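Local atomic coordinates of putative uncharacterized protein TTHB071 (PDB entry 3AYV), a protein that is of uncertain function but binds zinc ions in a xylose isomerase-like TIM barrel and may take part in protection against oxidative stress. Residues D91-H96 / V131-E136; P183-L188 / D217-L222; F7-A12 / A26-D31. One frame throughout, in Å; residues are numbered along the deposited sequence.

Interaction 1: D91-H96 / V131-E136. With ZN (zinc ion), chain E; ZN (zinc ion), chain F.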
loop_
_atom_site.group_PDB
_atom_site.type_symbol
_atom_site.label_atom_id
_atom_site.label_comp_id
_atom_site.label_asym_id
_atom_site.label_seq_id
_atom_site.Cartn_x
_atom_site.Cartn_y
_atom_site.Cartn_z
ATOM N N ASP A 91 4.729 -5.521 10.391
ATOM C CA ASP A 91 6.093 -5.123 10.046
ATOM C C ASP A 91 6.101 -3.794 9.289
ATOM O O ASP A 91 7.003 -2.975 9.480
ATOM C CB ASP A 91 6.885 -6.230 9.316
ATOM C CG ASP A 91 6.263 -6.661 7.962
ATOM O OD1 ASP A 91 5.160 -6.200 7.566
ATOM O OD2 ASP A 91 6.920 -7.479 7.276
ATOM N N ARG A 92 5.049 -3.577 8.492
ATOM C CA ARG A 92 4.974 -2.396 7.607
ATOM C C ARG A 92 3.568 -1.806 7.625
ATOM O O ARG A 92 2.585 -2.519 7.902
ATOM C CB ARG A 92 5.310 -2.824 6.172
ATOM C CG ARG A 92 6.737 -3.296 5.988
ATOM C CD ARG A 92 6.906 -4.254 4.811
ATOM N NE ARG A 92 8.335 -4.510 4.618
ATOM C CZ ARG A 92 8.930 -4.725 3.448
ATOM N NH1 ARG A 92 8.238 -4.708 2.321
ATOM N NH2 ARG A 92 10.245 -4.941 3.415
ATOM N N ALA A 93 3.469 -0.502 7.315
ATOM C CA ALA A 93 2.164 0.168 7.211
ATOM C C ALA A 93 2.219 1.010 5.960
ATOM O O ALA A 93 3.176 1.793 5.763
ATOM C CB ALA A 93 1.870 1.061 8.446
ATOM N N VAL A 94 1.198 0.870 5.123
ATOM C CA VAL A 94 1.201 1.523 3.805
ATOM C C VAL A 94 0.178 2.649 3.830
ATOM O O VAL A 94 -0.902 2.498 4.419
ATOM C CB VAL A 94 0.793 0.517 2.699
ATOM C CG1 VAL A 94 0.766 1.207 1.329
ATOM C CG2 VAL A 94 1.776 -0.681 2.661
ATOM N N PHE A 95 0.501 3.768 3.164
ATOM C CA PHE A 95 -0.420 4.906 3.135
ATOM C C PHE A 95 -0.269 5.621 1.785
ATOM O O PHE A 95 0.715 5.406 1.044
ATOM C CB PHE A 95 -0.175 5.860 4.333
ATOM C CG PHE A 95 1.059 6.709 4.174
ATOM C CD1 PHE A 95 2.317 6.183 4.471
ATOM C CD2 PHE A 95 0.970 8.028 3.714
ATOM C CE1 PHE A 95 3.468 6.940 4.291
ATOM C CE2 PHE A 95 2.125 8.811 3.534
ATOM C CZ PHE A 95 3.378 8.261 3.828
ATOM N N HIS A 96 -1.276 6.424 1.436
ATOM C CA HIS A 96 -1.249 7.202 0.190
ATOM C C HIS A 96 -0.813 8.634 0.464
ATOM O O HIS A 96 -0.936 9.100 1.597
ATOM C CB HIS A 96 -2.678 7.305 -0.380
ATOM C CG HIS A 96 -3.227 6.010 -0.880
ATOM N ND1 HIS A 96 -4.455 5.932 -1.505
ATOM C CD2 HIS A 96 -2.726 4.755 -0.878
ATOM C CE1 HIS A 96 -4.697 4.677 -1.843
ATOM N NE2 HIS A 96 -3.672 3.943 -1.464
ATOM N N VAL A 131 7.511 0.098 13.340
ATOM C CA VAL A 131 6.746 -0.219 12.123
ATOM C C VAL A 131 7.379 0.558 10.967
ATOM O O VAL A 131 7.648 1.767 11.083
ATOM C CB VAL A 131 5.272 0.205 12.304
ATOM C CG1 VAL A 131 4.462 0.014 10.990
ATOM C CG2 VAL A 131 4.622 -0.542 13.504
ATOM N N ARG A 132 7.659 -0.137 9.864
ATOM C CA ARG A 132 8.251 0.494 8.685
ATOM C C ARG A 132 7.136 1.177 7.868
ATOM O O ARG A 132 6.165 0.517 7.506
ATOM C CB ARG A 132 8.920 -0.580 7.827
ATOM C CG ARG A 132 9.425 -0.138 6.450
ATOM C CD ARG A 132 10.547 0.918 6.557
ATOM N NE ARG A 132 11.207 1.130 5.271
ATOM C CZ ARG A 132 12.131 2.064 5.057
ATOM N NH1 ARG A 132 12.499 2.850 6.058
ATOM N NH2 ARG A 132 12.685 2.217 3.849
ATOM N N LEU A 133 7.282 2.482 7.600
ATOM C CA LEU A 133 6.222 3.265 6.924
ATOM C C LEU A 133 6.490 3.297 5.441
ATOM O O LEU A 133 7.616 3.558 5.015
ATOM C CB LEU A 133 6.200 4.701 7.456
ATOM C CG LEU A 133 4.992 5.590 7.205
ATOM C CD1 LEU A 133 3.710 4.988 7.837
ATOM C CD2 LEU A 133 5.211 7.011 7.731
ATOM N N LEU A 134 5.455 3.044 4.639
ATOM C CA LEU A 134 5.646 2.966 3.190
ATOM C C LEU A 134 4.631 3.846 2.502
ATOM O O LEU A 134 3.443 3.718 2.741
ATOM C CB LEU A 134 5.465 1.533 2.664
ATOM C CG LEU A 134 6.318 0.464 3.349
ATOM C CD1 LEU A 134 5.797 -0.914 2.977
ATOM C CD2 LEU A 134 7.779 0.655 2.916
ATOM N N LEU A 135 5.117 4.710 1.623
ATOM C CA LEU A 135 4.237 5.537 0.790
ATOM C C LEU A 135 3.968 4.851 -0.540
ATOM O O LEU A 135 4.901 4.452 -1.244
ATOM C CB LEU A 135 4.925 6.909 0.568
ATOM C CG LEU A 135 4.296 7.945 -0.378
ATOM C CD1 LEU A 135 2.852 8.216 0.040
ATOM C CD2 LEU A 135 5.142 9.191 -0.319
ATOM N N GLU A 136 2.681 4.731 -0.896
ATOM C CA GLU A 136 2.252 4.043 -2.130
ATOM C C GLU A 136 1.863 5.090 -3.179
ATOM O O GLU A 136 1.278 6.122 -2.815
ATOM C CB GLU A 136 1.045 3.163 -1.790
ATOM C CG GLU A 136 0.451 2.432 -2.940
ATOM C CD GLU A 136 -0.927 1.870 -2.634
ATOM O OE1 GLU A 136 -1.345 1.795 -1.470
ATOM O OE2 GLU A 136 -1.608 1.485 -3.579
HETATM ZN ZN ZN E . -3.272 1.588 -1.507
HETATM ZN ZN ZN F . -2.268 -0.462 -4.087
HETATM O O HOH W 1 -3.752 -0.389 -2.042
HETATM O O HOH W 2 -5.614 1.600 -2.258
HETATM O O HOH W 3 -4.613 -0.689 -4.644
#

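Interaction 2: P183-L188 / D217-L222. With ZN (zinc ion), chain F.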
loop_
_atom_site.group_PDB
_atom_site.type_symbol
_atom_site.label_atom_id
_atom_site.label_comp_id
_atom_site.label_asym_id
_atom_site.label_seq_id
_atom_site.Cartn_x
_atom_site.Cartn_y
_atom_site.Cartn_z
ATOM N N PRO A 183 11.090 0.333 -4.985
ATOM C CA PRO A 183 10.059 -0.154 -4.060
ATOM C C PRO A 183 10.504 -1.375 -3.262
ATOM O O PRO A 183 11.033 -2.341 -3.843
ATOM C CB PRO A 183 8.884 -0.536 -4.991
ATOM C CG PRO A 183 9.502 -0.754 -6.338
ATOM C CD PRO A 183 10.690 0.208 -6.403
ATOM N N GLU A 184 10.270 -1.350 -1.961
ATOM C CA GLU A 184 10.555 -2.508 -1.150
ATOM C C GLU A 184 9.322 -3.384 -0.967
ATOM O O GLU A 184 9.409 -4.463 -0.382
ATOM C CB GLU A 184 11.198 -2.102 0.189
ATOM C CG GLU A 184 10.287 -1.384 1.163
ATOM C CD GLU A 184 11.061 -0.623 2.221
ATOM O OE1 GLU A 184 10.888 -0.960 3.402
ATOM O OE2 GLU A 184 11.817 0.313 1.870
ATOM N N HIS A 185 8.188 -2.928 -1.522
ATOM C CA HIS A 185 6.873 -3.497 -1.242
ATOM C C HIS A 185 6.113 -3.312 -2.533
ATOM O O HIS A 185 6.154 -2.230 -3.138
ATOM C CB HIS A 185 6.202 -2.676 -0.138
ATOM C CG HIS A 185 5.254 -3.437 0.724
ATOM N ND1 HIS A 185 3.890 -3.243 0.677
ATOM C CD2 HIS A 185 5.469 -4.350 1.697
ATOM C CE1 HIS A 185 3.304 -4.000 1.588
ATOM N NE2 HIS A 185 4.245 -4.697 2.209
ATOM N N LEU A 186 5.457 -4.369 -3.001
ATOM C CA LEU A 186 4.714 -4.262 -4.253
ATOM C C LEU A 186 3.270 -4.621 -4.057
ATOM O O LEU A 186 2.950 -5.609 -3.380
ATOM C CB LEU A 186 5.342 -5.110 -5.372
ATOM C CG LEU A 186 6.601 -4.409 -5.893
ATOM C CD1 LEU A 186 7.834 -5.011 -5.239
ATOM C CD2 LEU A 186 6.691 -4.383 -7.431
ATOM N N HIS A 187 2.401 -3.778 -4.609
ATOM C CA HIS A 187 0.975 -4.056 -4.647
ATOM C C HIS A 187 0.663 -4.611 -6.019
ATOM O O HIS A 187 0.845 -3.929 -7.029
ATOM C CB HIS A 187 0.180 -2.782 -4.369
ATOM C CG HIS A 187 -0.006 -2.502 -2.913
ATOM N ND1 HIS A 187 -0.799 -1.476 -2.453
ATOM C CD2 HIS A 187 0.468 -3.132 -1.809
ATOM C CE1 HIS A 187 -0.774 -1.454 -1.130
ATOM N NE2 HIS A 187 -0.023 -2.457 -0.713
ATOM N N LEU A 188 0.219 -5.864 -6.049
ATOM C CA LEU A 188 0.065 -6.598 -7.306
ATOM C C LEU A 188 -1.375 -6.888 -7.655
ATOM O O LEU A 188 -2.143 -7.338 -6.810
ATOM C CB LEU A 188 0.810 -7.923 -7.237
ATOM C CG LEU A 188 2.331 -7.837 -7.005
ATOM C CD1 LEU A 188 2.825 -9.289 -6.958
ATOM C CD2 LEU A 188 2.993 -7.094 -8.137
ATOM N N ASP A 217 11.845 -11.282 -4.640
ATOM C CA ASP A 217 12.414 -11.430 -3.302
ATOM C C ASP A 217 11.911 -10.351 -2.321
ATOM O O ASP A 217 12.284 -10.362 -1.129
ATOM C CB ASP A 217 13.958 -11.451 -3.366
ATOM C CG ASP A 217 14.550 -10.212 -4.058
ATOM O OD1 ASP A 217 13.883 -9.570 -4.914
ATOM O OD2 ASP A 217 15.712 -9.880 -3.753
ATOM N N ARG A 218 11.060 -9.450 -2.829
ATOM C CA ARG A 218 10.420 -8.389 -2.044
ATOM C C ARG A 218 9.041 -8.827 -1.557
ATOM O O ARG A 218 8.454 -9.787 -2.079
ATOM C CB ARG A 218 10.244 -7.126 -2.899
ATOM C CG ARG A 218 11.368 -6.085 -2.812
ATOM C CD ARG A 218 12.604 -6.488 -3.565
ATOM N NE ARG A 218 13.333 -5.331 -4.086
ATOM C CZ ARG A 218 14.220 -5.395 -5.068
ATOM N NH1 ARG A 218 14.507 -6.571 -5.633
ATOM N NH2 ARG A 218 14.831 -4.294 -5.487
ATOM N N THR A 219 8.516 -8.120 -0.565
ATOM C CA THR A 219 7.174 -8.404 -0.089
ATOM C C THR A 219 6.198 -8.023 -1.198
ATOM O O THR A 219 6.306 -6.935 -1.779
ATOM C CB THR A 219 6.857 -7.680 1.215
ATOM O OG1 THR A 219 7.809 -8.081 2.216
ATOM C CG2 THR A 219 5.450 -8.042 1.702
ATOM N N MET A 220 5.286 -8.950 -1.502
ATOM C CA MET A 220 4.283 -8.762 -2.532
ATOM C C MET A 220 2.896 -8.961 -1.941
ATOM O O MET A 220 2.645 -9.947 -1.233
ATOM C CB MET A 220 4.538 -9.717 -3.684
ATOM C CG MET A 220 5.745 -9.327 -4.524
ATOM S SD MET A 220 6.185 -10.667 -5.617
ATOM C CE MET A 220 6.696 -11.906 -4.411
ATOM N N VAL A 221 2.008 -7.999 -2.204
ATOM C CA VAL A 221 0.671 -8.026 -1.655
ATOM C C VAL A 221 -0.287 -8.206 -2.830
ATOM O O VAL A 221 -0.258 -7.436 -3.779
ATOM C CB VAL A 221 0.292 -6.696 -0.933
ATOM C CG1 VAL A 221 -1.170 -6.780 -0.433
ATOM C CG2 VAL A 221 1.218 -6.444 0.239
ATOM N N LEU A 222 -1.097 -9.244 -2.776
ATOM C CA LEU A 222 -2.104 -9.459 -3.797
ATOM C C LEU A 222 -3.321 -8.611 -3.445
ATOM O O LEU A 222 -4.080 -8.920 -2.530
ATOM C CB LEU A 222 -2.476 -10.945 -3.906
ATOM C CG LEU A 222 -1.283 -11.848 -4.241
ATOM C CD1 LEU A 222 -1.735 -13.308 -4.261
ATOM C CD2 LEU A 222 -0.679 -11.456 -5.595
HETATM ZN ZN ZN F . -2.268 -0.462 -4.087
HETATM O O HOH W 4 10.834 -6.547 0.791
HETATM O O HOH W 1 -3.752 -0.389 -2.042
HETATM O O HOH W 3 -4.613 -0.689 -4.644
#

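Interaction 3: F7-A12 / A26-D31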
loop_
_atom_site.group_PDB
_atom_site.type_symbol
_atom_site.label_atom_id
_atom_site.label_comp_id
_atom_site.label_asym_id
_atom_site.label_seq_id
_atom_site.Cartn_x
_atom_site.Cartn_y
_atom_site.Cartn_z
ATOM N N PHE A 7 -6.919 -7.602 2.466
ATOM C CA PHE A 7 -8.350 -7.663 2.794
ATOM C C PHE A 7 -8.650 -6.596 3.837
ATOM O O PHE A 7 -7.786 -6.247 4.642
ATOM C CB PHE A 7 -8.749 -9.068 3.328
ATOM C CG PHE A 7 -7.947 -9.517 4.529
ATOM C CD1 PHE A 7 -6.738 -10.168 4.359
ATOM C CD2 PHE A 7 -8.402 -9.271 5.820
ATOM C CE1 PHE A 7 -5.978 -10.568 5.465
ATOM C CE2 PHE A 7 -7.654 -9.665 6.948
ATOM C CZ PHE A 7 -6.450 -10.340 6.767
ATOM N N PRO A 8 -9.874 -6.053 3.828
ATOM C CA PRO A 8 -10.252 -5.154 4.912
ATOM C C PRO A 8 -10.485 -5.906 6.224
ATOM O O PRO A 8 -10.929 -7.070 6.211
ATOM C CB PRO A 8 -11.556 -4.529 4.415
ATOM C CG PRO A 8 -12.113 -5.540 3.459
ATOM C CD PRO A 8 -10.928 -6.186 2.805
ATOM N N LEU A 9 -10.205 -5.237 7.339
ATOM C CA LEU A 9 -10.508 -5.760 8.664
ATOM C C LEU A 9 -11.980 -6.211 8.731
ATOM O O LEU A 9 -12.302 -7.231 9.368
ATOM C CB LEU A 9 -10.208 -4.693 9.713
ATOM C CG LEU A 9 -10.497 -5.049 11.170
ATOM C CD1 LEU A 9 -9.689 -6.314 11.558
ATOM C CD2 LEU A 9 -10.188 -3.851 12.060
ATOM N N SER A 10 -12.851 -5.488 8.022
ATOM C CA SER A 10 -14.284 -5.790 7.996
ATOM C C SER A 10 -14.607 -7.148 7.367
ATOM O O SER A 10 -15.710 -7.664 7.553
ATOM C CB SER A 10 -15.070 -4.678 7.287
ATOM O OG SER A 10 -14.671 -4.556 5.934
ATOM N N ARG A 11 -13.654 -7.721 6.636
ATOM C CA ARG A 11 -13.858 -9.020 5.997
ATOM C C ARG A 11 -12.829 -10.037 6.447
ATOM O O ARG A 11 -12.532 -10.963 5.704
ATOM C CB ARG A 11 -13.807 -8.885 4.473
ATOM C CG ARG A 11 -15.009 -8.198 3.883
ATOM C CD ARG A 11 -14.767 -7.821 2.433
ATOM N NE ARG A 11 -15.571 -6.651 2.083
ATOM C CZ ARG A 11 -15.293 -5.789 1.102
ATOM N NH1 ARG A 11 -14.214 -5.945 0.329
ATOM N NH2 ARG A 11 -16.104 -4.760 0.894
ATOM N N ALA A 12 -12.276 -9.863 7.644
ATOM C CA ALA A 12 -11.190 -10.728 8.110
ATOM C C ALA A 12 -11.671 -12.167 8.295
ATOM O O ALA A 12 -11.017 -13.102 7.837
ATOM C CB ALA A 12 -10.571 -10.195 9.394
ATOM N N ALA A 26 -0.617 -11.554 5.344
ATOM C CA ALA A 26 -1.773 -10.663 5.360
ATOM C C ALA A 26 -1.353 -9.205 5.222
ATOM O O ALA A 26 -0.343 -8.802 5.783
ATOM C CB ALA A 26 -2.549 -10.838 6.656
ATOM N N GLU A 27 -2.144 -8.432 4.478
ATOM C CA GLU A 27 -2.087 -6.973 4.602
ATOM C C GLU A 27 -3.496 -6.480 4.864
ATOM O O GLU A 27 -4.363 -6.520 3.975
ATOM C CB GLU A 27 -1.487 -6.312 3.359
ATOM C CG GLU A 27 -1.387 -4.806 3.547
ATOM C CD GLU A 27 -0.323 -4.169 2.706
ATOM O OE1 GLU A 27 -0.685 -3.475 1.743
ATOM O OE2 GLU A 27 0.871 -4.357 3.009
ATOM N N VAL A 28 -3.729 -6.034 6.090
ATOM C CA VAL A 28 -5.068 -5.727 6.546
ATOM C C VAL A 28 -5.356 -4.239 6.427
ATOM O O VAL A 28 -4.635 -3.411 6.990
ATOM C CB VAL A 28 -5.264 -6.109 8.028
ATOM C CG1 VAL A 28 -6.756 -5.958 8.389
ATOM C CG2 VAL A 28 -4.789 -7.544 8.285
ATOM N N TYR A 29 -6.421 -3.906 5.709
ATOM C CA TYR A 29 -6.830 -2.516 5.621
ATOM C C TYR A 29 -7.668 -2.149 6.826
ATOM O O TYR A 29 -8.636 -2.836 7.178
ATOM C CB TYR A 29 -7.578 -2.278 4.310
ATOM C CG TYR A 29 -8.454 -1.041 4.334
ATOM C CD1 TYR A 29 -7.901 0.236 4.192
ATOM C CD2 TYR A 29 -9.840 -1.155 4.433
ATOM C CE1 TYR A 29 -8.712 1.382 4.189
ATOM C CE2 TYR A 29 -10.664 -0.021 4.431
ATOM C CZ TYR A 29 -10.100 1.239 4.298
ATOM O OH TYR A 29 -10.943 2.347 4.273
ATOM N N LEU A 30 -7.290 -1.053 7.474
ATOM C CA LEU A 30 -7.907 -0.672 8.733
ATOM C C LEU A 30 -9.133 0.218 8.474
ATOM O O LEU A 30 -9.018 1.453 8.483
ATOM C CB LEU A 30 -6.874 -0.002 9.660
ATOM C CG LEU A 30 -5.585 -0.806 9.902
ATOM C CD1 LEU A 30 -4.637 -0.056 10.862
ATOM C CD2 LEU A 30 -5.910 -2.171 10.498
ATOM N N ASP A 31 -10.286 -0.426 8.242
ATOM C CA ASP A 31 -11.583 0.275 8.093
ATOM C C ASP A 31 -11.704 1.364 9.165
ATOM O O ASP A 31 -11.659 1.084 10.387
ATOM C CB ASP A 31 -12.799 -0.684 8.231
ATOM C CG ASP A 31 -12.779 -1.838 7.249
ATOM O OD1 ASP A 31 -11.904 -2.730 7.364
ATOM O OD2 ASP A 31 -13.671 -1.879 6.367
#

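Interaction 1: D91-H96 / V131-E136
H96 and E136 lie side by side and point the same way, into the barrel, where they share a zinc ion. H96 gives NE2 to the metal at 2.4 Å, and E136 OE1 binds the same ion at 1.9 Å. The carboxylate stands almost perpendicular to the imidazole, the planes 87° apart, and OE1 arrives at the ring edge, near its plane. With CG anti to the backbone N (chi1 178°) and an extended chain beyond it, E136 reaches inward far enough for OE2 to hold a second zinc ion at 2.1 Å. The carboxylate thus bridges two metals; H55 joins the first, while D162, H187 and E223 complete the second with water. V94 flanks the bridging acid, its CG1 lying 3.6 Å from E136 OE1. Strands 92-96 and 132-136 are parallel neighbours in the eight-stranded TIM barrel, and R92, V94, H96, R132, L134 and E136 face its interior. Main-chain bonds such as L134 N to A93 O (2.8 Å) set the register. On the outward face F95 takes the crowded position between its own N and carbonyl carbon (chi1 75°), which lays its ring across the neighbouring strand. There L133 CG meets F95 CE1 at 3.6 Å, the two side chains crossing at about a right angle, and L135 CD1 makes an off-centre CH-pi contact with the same ring. Nearer the strand starts, L134 CD1 packs on R92 CB at 3.8 Å, while the guanidinium groups of R92 and R132 turn to the E184 backbone and carboxylate respectively.

Interaction 2: P183-L188 / D217-L222
Strands 185-188 and 219-222 run parallel, 22° apart with axes 4.8 Å from each other, and are joined by alternating bonds from L186 N to T219 O, V221 N to L186 O and L188 N to V221 O. Where they begin, the backbone pairing is relayed by a water that donates to E184 O and accepts from T219 N. Inside the barrel H187 and V221 lie side by side, pointing the same way, with H187 CD2 at 3.7 Å from V221 CB. CG of H187 anti to the carbonyl carbon, chi1 -85°, carries the ring inward, where ND1 meets a zinc ion at 2.4 Å, which E136, D162 and E223 also bind. V221 CG2 lies against the H185 ring as well, and T219, the residue paired with H185, packs its CB and CG2 on that ring. On the outer face L188 crosses M220 obliquely, its CD1 3.7 Å from M220 CB, while L188 CB meets L222 CD2 at 4.2 Å. At the strand starts, R218 CG rests 3.5 Å from E184 O, and R218 NH1 forms a salt bridge with D217 OD1, on the syn side of the carboxylate. The zinc-binding ring is gripped at both nitrogens, ND1 by the metal and NE2 by the second-shell acid E27, which fixes its rotation; the negative charge of E27 would probably polarise the imidazole and strengthen its hold on zinc.

Interaction 3: F7-A12 / A26-D31
The beta-alpha-beta unit made of strand 3-8, helix 12-22 and strand 25-29 opens the TIM barrel, and this contact joins its two parallel strands at the ends where they pass into loops. Y29 N bonds to F7 O at 2.9 Å and L9 N to Y29 O at 2.9 Å, carrying the pairing just past the end of strand 3-8. F7 points outward, beneath helix 12-22; its CG sits between its N and carbonyl carbon (chi1 56°), which swings the ring over the second strand, where CZ touches V28 CG2 at 3.6 Å and CE1 touches A26 CB at 3.6 Å. On the inner face P8 CB comes to the edge of the Y29 ring, near its plane, 3.8 Å from CD2. Beyond the strands D31 reaches back to the turn at 9-10 with both oxygens: OD1 accepts S10 N at 3.0 Å and OD2 accepts S10 OG at 2.9 Å. Both donors stand above the carboxylate plane, S10 N by 52° and S10 OG by 35°. With an alanine at D31 both carboxylate oxygens are gone, and S10 N and S10 OG would probably lose the acceptors that tie this turn to the end of strand 25-29. The two-pronged grip holds the carboxylate from turning and pins the loop after strand 25-29 to the turn that leads into helix 12-22.

In the fold
From the N terminus, interaction 3 comes first, closing the short loop through helix 12-22 that pairs the first two barrel strands. Interaction 1 follows, bringing the fourth and fifth strands together across three helices, and interaction 2 joins the seventh and eighth across a long connection without helix or strand. The three closures are in series, none enclosing or crossing another. Strand 219-222 also adjoins strand 3-8, closing the barrel between interactions 2 and 3. Inside, E27 reaches across the barrel to H187, E184 links the start of strand 185-188 to strand 132-136, two strands away, and interactions 1 and 2 share one zinc ion and two of its waters.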